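Putative methylthioribose-1-phosphate isomerase (Pyrococcus horikoshii OT3, PDB 6A34) probably interconverts 5-methylthioribose 1-phosphate and 5-methylthioribulose 1-phosphate, an isomerisation in the methionine salvage pathway. Local coordinates at residues A[3-15]-A[176-190]. Residues are numbered along the deposited sequence; the frame is centred on the assembly and turned at random.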
loop_
_atom_site.group_PDB
_atom_site.type_symbol
_atom_site.label_atom_id
_atom_site.label_comp_id
_atom_site.label_asym_id
_atom_site.label_seq_id
_atom_site.Cartn_x
_atom_site.Cartn_y
_atom_site.Cartn_z
ATOM N N ILE A 3 11.459 -28.197 21.910
ATOM C CA ILE A 3 11.979 -27.850 20.617
ATOM C C ILE A 3 12.095 -29.153 19.812
ATOM O O ILE A 3 12.875 -30.026 20.172
ATOM C CB ILE A 3 13.338 -27.125 20.763
ATOM C CG1 ILE A 3 13.290 -25.982 21.785
ATOM C CG2 ILE A 3 13.845 -26.654 19.414
ATOM C CD1 ILE A 3 12.067 -25.110 21.695
ATOM N N ARG A 4 11.302 -29.255 18.741
ATOM C CA ARG A 4 11.172 -30.431 17.911
ATOM C C ARG A 4 12.039 -30.299 16.652
ATOM O O ARG A 4 12.290 -31.301 15.968
ATOM C CB ARG A 4 9.705 -30.641 17.505
ATOM C CG ARG A 4 8.764 -30.945 18.666
ATOM C CD ARG A 4 7.273 -30.835 18.334
ATOM N NE ARG A 4 6.826 -29.497 17.927
ATOM C CZ ARG A 4 6.273 -29.214 16.746
ATOM N NH1 ARG A 4 6.304 -30.108 15.760
ATOM N NH2 ARG A 4 5.674 -28.041 16.568
ATOM N N TYR A 5 12.448 -29.072 16.310
ATOM C CA TYR A 5 13.198 -28.828 15.077
ATOM C C TYR A 5 14.507 -28.098 15.400
ATOM O O TYR A 5 14.575 -27.353 16.357
ATOM C CB TYR A 5 12.358 -28.056 14.055
ATOM C CG TYR A 5 11.122 -28.767 13.557
ATOM C CD1 TYR A 5 11.208 -29.772 12.602
ATOM C CD2 TYR A 5 9.859 -28.417 14.022
ATOM C CE1 TYR A 5 10.075 -30.418 12.133
ATOM C CE2 TYR A 5 8.721 -29.059 13.578
ATOM C CZ TYR A 5 8.833 -30.065 12.634
ATOM O OH TYR A 5 7.716 -30.689 12.169
ATOM N N THR A 6 15.540 -28.379 14.597
ATOM C CA THR A 6 16.778 -27.606 14.539
ATOM C C THR A 6 16.631 -26.530 13.464
ATOM O O THR A 6 15.804 -26.653 12.561
ATOM C CB THR A 6 17.984 -28.508 14.223
ATOM O OG1 THR A 6 17.768 -29.000 12.907
ATOM C CG2 THR A 6 18.179 -29.673 15.181
ATOM N N PRO A 7 17.427 -25.442 13.520
ATOM C CA PRO A 7 17.433 -24.438 12.462
ATOM C C PRO A 7 17.491 -25.023 11.056
ATOM O O PRO A 7 16.747 -24.576 10.226
ATOM C CB PRO A 7 18.702 -23.648 12.759
ATOM C CG PRO A 7 18.779 -23.676 14.251
ATOM C CD PRO A 7 18.312 -25.067 14.629
ATOM N N LYS A 8 18.312 -26.056 10.849
ATOM C CA LYS A 8 18.596 -26.606 9.513
ATOM C C LYS A 8 17.407 -27.397 8.995
ATOM O O LYS A 8 17.249 -27.552 7.790
ATOM C CB LYS A 8 19.825 -27.523 9.510
ATOM C CG LYS A 8 21.102 -26.848 9.021
ATOM C CD LYS A 8 22.395 -27.539 9.438
ATOM C CE LYS A 8 23.616 -26.856 8.853
ATOM N NZ LYS A 8 24.879 -27.334 9.471
ATOM N N GLU A 9 16.569 -27.879 9.907
ATOM C CA GLU A 9 15.339 -28.542 9.491
ATOM C C GLU A 9 14.260 -27.518 9.098
ATOM O O GLU A 9 13.294 -27.907 8.445
ATOM C CB GLU A 9 14.824 -29.480 10.590
ATOM C CG GLU A 9 15.679 -30.718 10.768
ATOM C CD GLU A 9 15.305 -31.579 11.962
ATOM O OE1 GLU A 9 15.017 -31.027 13.031
ATOM O OE2 GLU A 9 15.320 -32.808 11.817
ATOM N N LEU A 10 14.404 -26.248 9.520
ATOM C CA LEU A 10 13.359 -25.201 9.345
ATOM C C LEU A 10 13.627 -24.317 8.116
ATOM O O LEU A 10 12.700 -23.776 7.527
ATOM C CB LEU A 10 13.285 -24.365 10.622
ATOM C CG LEU A 10 12.645 -25.069 11.821
ATOM C CD1 LEU A 10 12.720 -24.181 13.042
ATOM C CD2 LEU A 10 11.201 -25.484 11.548
ATOM N N THR A 11 14.894 -24.169 7.719
ATOM C CA THR A 11 15.248 -23.297 6.599
ATOM C C THR A 11 16.430 -23.893 5.835
ATOM O O THR A 11 17.216 -24.623 6.401
ATOM C CB THR A 11 15.635 -21.891 7.070
ATOM O OG1 THR A 11 15.724 -21.049 5.914
ATOM C CG2 THR A 11 16.946 -21.878 7.830
ATOM N N LYS A 12 16.546 -23.516 4.565
ATOM C CA LYS A 12 17.676 -23.872 3.733
ATOM C C LYS A 12 18.650 -22.693 3.631
ATOM O O LYS A 12 19.705 -22.819 3.061
ATOM C CB LYS A 12 17.204 -24.263 2.334
ATOM C CG LYS A 12 16.487 -25.600 2.239
ATOM C CD LYS A 12 15.762 -25.778 0.902
ATOM C CE LYS A 12 14.700 -26.859 0.948
ATOM N NZ LYS A 12 13.428 -26.418 0.321
ATOM N N LEU A 13 18.262 -21.548 4.185
ATOM C CA LEU A 13 19.068 -20.366 4.168
ATOM C C LEU A 13 20.217 -20.523 5.155
ATOM O O LEU A 13 20.023 -21.062 6.251
ATOM C CB LEU A 13 18.216 -19.153 4.572
ATOM C CG LEU A 13 17.203 -18.662 3.539
ATOM C CD1 LEU A 13 16.291 -17.609 4.147
ATOM C CD2 LEU A 13 17.879 -18.108 2.295
ATOM N N PRO A 14 21.400 -19.948 4.839
ATOM C CA PRO A 14 22.451 -19.753 5.832
ATOM C C PRO A 14 22.032 -18.651 6.808
ATOM O O PRO A 14 21.067 -17.908 6.541
ATOM C CB PRO A 14 23.635 -19.215 5.019
ATOM C CG PRO A 14 22.942 -18.426 3.926
ATOM C CD PRO A 14 21.709 -19.247 3.584
ATOM N N ARG A 15 22.767 -18.549 7.918
ATOM C CA ARG A 15 22.619 -17.458 8.830
ATOM C C ARG A 15 22.795 -16.151 8.044
ATOM O O ARG A 15 23.521 -16.091 7.061
ATOM C CB ARG A 15 23.565 -17.634 10.021
ATOM C CG ARG A 15 22.946 -18.453 11.141
ATOM C CD ARG A 15 23.779 -19.367 12.006
ATOM N NE ARG A 15 24.087 -18.690 13.235
ATOM C CZ ARG A 15 24.220 -19.196 14.465
ATOM N NH1 ARG A 15 24.891 -18.466 15.325
ATOM N NH2 ARG A 15 23.680 -20.327 14.874
ATOM N N HIS A 176 19.033 -15.868 12.472
ATOM C CA HIS A 176 18.484 -17.028 11.738
ATOM C C HIS A 176 17.000 -17.239 12.098
ATOM O O HIS A 176 16.613 -17.018 13.216
ATOM C CB HIS A 176 19.384 -18.274 11.990
ATOM C CG HIS A 176 19.543 -19.190 10.816
ATOM N ND1 HIS A 176 19.816 -20.548 10.977
ATOM C CD2 HIS A 176 19.428 -18.967 9.469
ATOM C CE1 HIS A 176 19.864 -21.120 9.774
ATOM N NE2 HIS A 176 19.634 -20.160 8.819
ATOM N N LEU A 177 16.194 -17.630 11.098
ATOM C CA LEU A 177 14.837 -18.202 11.235
ATOM C C LEU A 177 13.743 -17.119 11.247
ATOM O O LEU A 177 12.661 -17.294 10.611
ATOM C CB LEU A 177 14.745 -19.063 12.501
ATOM C CG LEU A 177 15.741 -20.214 12.599
ATOM C CD1 LEU A 177 15.510 -20.995 13.881
ATOM C CD2 LEU A 177 15.637 -21.127 11.394
ATOM N N GLY A 178 13.978 -16.044 12.006
ATOM C CA GLY A 178 13.015 -14.959 12.122
ATOM C C GLY A 178 12.219 -15.052 13.401
ATOM O O GLY A 178 12.375 -15.999 14.143
ATOM N N THR A 179 11.394 -14.030 13.655
ATOM C CA THR A 179 10.420 -14.062 14.727
ATOM C C THR A 179 9.149 -14.663 14.137
ATOM O O THR A 179 8.801 -15.845 14.392
ATOM C CB THR A 179 10.315 -12.690 15.412
ATOM O OG1 THR A 179 9.947 -11.637 14.516
ATOM C CG2 THR A 179 11.634 -12.312 16.053
ATOM N N VAL A 180 8.465 -13.855 13.321
ATOM C CA VAL A 180 7.380 -14.371 12.525
ATOM C C VAL A 180 7.932 -15.577 11.742
ATOM O O VAL A 180 7.325 -16.651 11.665
ATOM C CB VAL A 180 6.801 -13.293 11.573
ATOM C CG1 VAL A 180 5.855 -13.909 10.547
ATOM C CG2 VAL A 180 6.089 -12.172 12.308
ATOM N N GLY A 181 9.102 -15.395 11.151
ATOM C CA GLY A 181 9.662 -16.417 10.241
ATOM C C GLY A 181 9.805 -17.784 10.906
ATOM O O GLY A 181 9.575 -18.802 10.288
ATOM N N SER A 182 10.168 -17.803 12.188
ATOM C CA SER A 182 10.318 -19.047 12.915
ATOM C C SER A 182 8.968 -19.730 13.069
ATOM O O SER A 182 8.852 -20.932 12.901
ATOM C CB SER A 182 10.957 -18.849 14.246
ATOM O OG SER A 182 11.375 -20.104 14.740
ATOM N N VAL A 183 7.944 -18.936 13.356
ATOM C CA VAL A 183 6.623 -19.492 13.634
ATOM C C VAL A 183 6.098 -20.153 12.367
ATOM O O VAL A 183 5.631 -21.270 12.426
ATOM C CB VAL A 183 5.646 -18.423 14.160
ATOM C CG1 VAL A 183 4.221 -18.927 14.203
ATOM C CG2 VAL A 183 6.067 -17.952 15.539
ATOM N N VAL A 184 6.150 -19.426 11.246
ATOM C CA VAL A 184 5.651 -19.931 9.983
ATOM C C VAL A 184 6.537 -21.076 9.463
ATOM O O VAL A 184 6.020 -21.999 8.806
ATOM C CB VAL A 184 5.457 -18.816 8.946
ATOM C CG1 VAL A 184 4.418 -17.814 9.412
ATOM C CG2 VAL A 184 6.755 -18.118 8.594
ATOM N N ARG A 185 7.834 -21.071 9.778
ATOM C CA ARG A 185 8.701 -22.222 9.360
ATOM C C ARG A 185 8.310 -23.494 10.143
ATOM O O ARG A 185 8.114 -24.537 9.572
ATOM C CB ARG A 185 10.179 -21.846 9.478
ATOM C CG ARG A 185 10.644 -20.981 8.317
ATOM C CD ARG A 185 12.035 -20.420 8.553
ATOM N NE ARG A 185 12.585 -19.893 7.304
ATOM C CZ ARG A 185 12.520 -18.625 6.925
ATOM N NH1 ARG A 185 12.149 -17.698 7.795
ATOM N NH2 ARG A 185 12.821 -18.294 5.675
ATOM N N VAL A 186 8.069 -23.373 11.450
ATOM C CA VAL A 186 7.645 -24.517 12.216
ATOM C C VAL A 186 6.284 -25.012 11.705
ATOM O O VAL A 186 6.083 -26.214 11.523
ATOM C CB VAL A 186 7.609 -24.201 13.715
ATOM C CG1 VAL A 186 6.955 -25.317 14.484
ATOM C CG2 VAL A 186 8.994 -23.925 14.256
ATOM N N MET A 187 5.351 -24.082 11.469
ATOM C CA MET A 187 4.042 -24.427 10.991
ATOM C C MET A 187 4.168 -25.162 9.647
ATOM O O MET A 187 3.428 -26.113 9.394
ATOM C CB MET A 187 3.154 -23.180 10.830
ATOM C CG MET A 187 2.728 -22.586 12.149
ATOM S SD MET A 187 1.593 -21.189 11.986
ATOM C CE MET A 187 0.143 -22.010 11.315
ATOM N N HIS A 188 5.069 -24.692 8.778
ATOM C CA HIS A 188 5.208 -25.259 7.421
ATOM C C HIS A 188 5.697 -26.712 7.516
ATOM O O HIS A 188 5.159 -27.606 6.865
ATOM C CB HIS A 188 6.127 -24.393 6.546
ATOM C CG HIS A 188 6.443 -25.001 5.225
ATOM N ND1 HIS A 188 5.516 -25.079 4.210
ATOM C CD2 HIS A 188 7.566 -25.569 4.745
ATOM C CE1 HIS A 188 6.062 -25.651 3.151
ATOM N NE2 HIS A 188 7.304 -25.973 3.458
ATOM N N LYS A 189 6.710 -26.935 8.349
ATOM C CA LYS A 189 7.228 -28.284 8.606
ATOM C C LYS A 189 6.119 -29.182 9.156
ATOM O O LYS A 189 6.057 -30.376 8.803
ATOM C CB LYS A 189 8.374 -28.283 9.630
ATOM C CG LYS A 189 9.735 -28.646 9.069
ATOM C CD LYS A 189 10.127 -27.750 7.910
ATOM C CE LYS A 189 10.432 -28.518 6.644
ATOM N NZ LYS A 189 11.000 -27.622 5.610
ATOM N N ASP A 190 5.305 -28.628 10.066
ATOM C CA ASP A 190 4.253 -29.408 10.728
ATOM C C ASP A 190 3.109 -29.713 9.747
ATOM O O ASP A 190 2.219 -30.474 10.077
ATOM C CB ASP A 190 3.722 -28.701 11.978
ATOM C CG ASP A 190 4.631 -28.861 13.179
ATOM O OD1 ASP A 190 5.422 -29.816 13.181
ATOM O OD2 ASP A 190 4.543 -28.028 14.094
#
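Arg4 and Asp190 each set CG opposite their own carbonyl carbon (chi1 -65° and -79°), and a bend at chi3 of Arg4 turns its guanidinium end-on to the carboxylate, the two planes nearly coplanar. Arg4 NH1 donates to Asp190 OD1 and Arg4 NH2 to Asp190 OD2, both at 2.7 Å, in a two-pronged salt bridge. Tyr5 OH adds a second bond to OD1 of Asp190 (2.7 Å), coming from above the carboxylate plane, while Lys189 CB lies over one face of the tyrosine ring, 3.5 Å from Tyr5 CZ. An alanine in place of Asp190 would probably leave the Arg4 guanidinium without this counter-charge and the Tyr5 hydroxyl without its acceptor, freeing both groups to turn. Further along, Leu10 CD2 packs on Val186, 3.8 Å from its CG2, and Leu10 CB meets Leu177 CD2. At the far end His176 NE2 donates to Leu13 O (2.7 Å, N-H...O 158°), the oxygen close to the ring plane. Arg15 CG makes a CH-pi contact over one face of this imidazole, and Leu177 CD2 lies over the opposite face. The N-terminal segment, with its short helical turn, thus lies against helix 180-189 and the loop leading into it; Asp218, just beyond helix 206-217, is hydrogen-bonded to Thr11 and salt-bridged to Arg185, and Val186 and His176 touch helix 125-157. Helix 180-189 connects parallel strands 161-165 and 193-199 of the Rossmann-like domain.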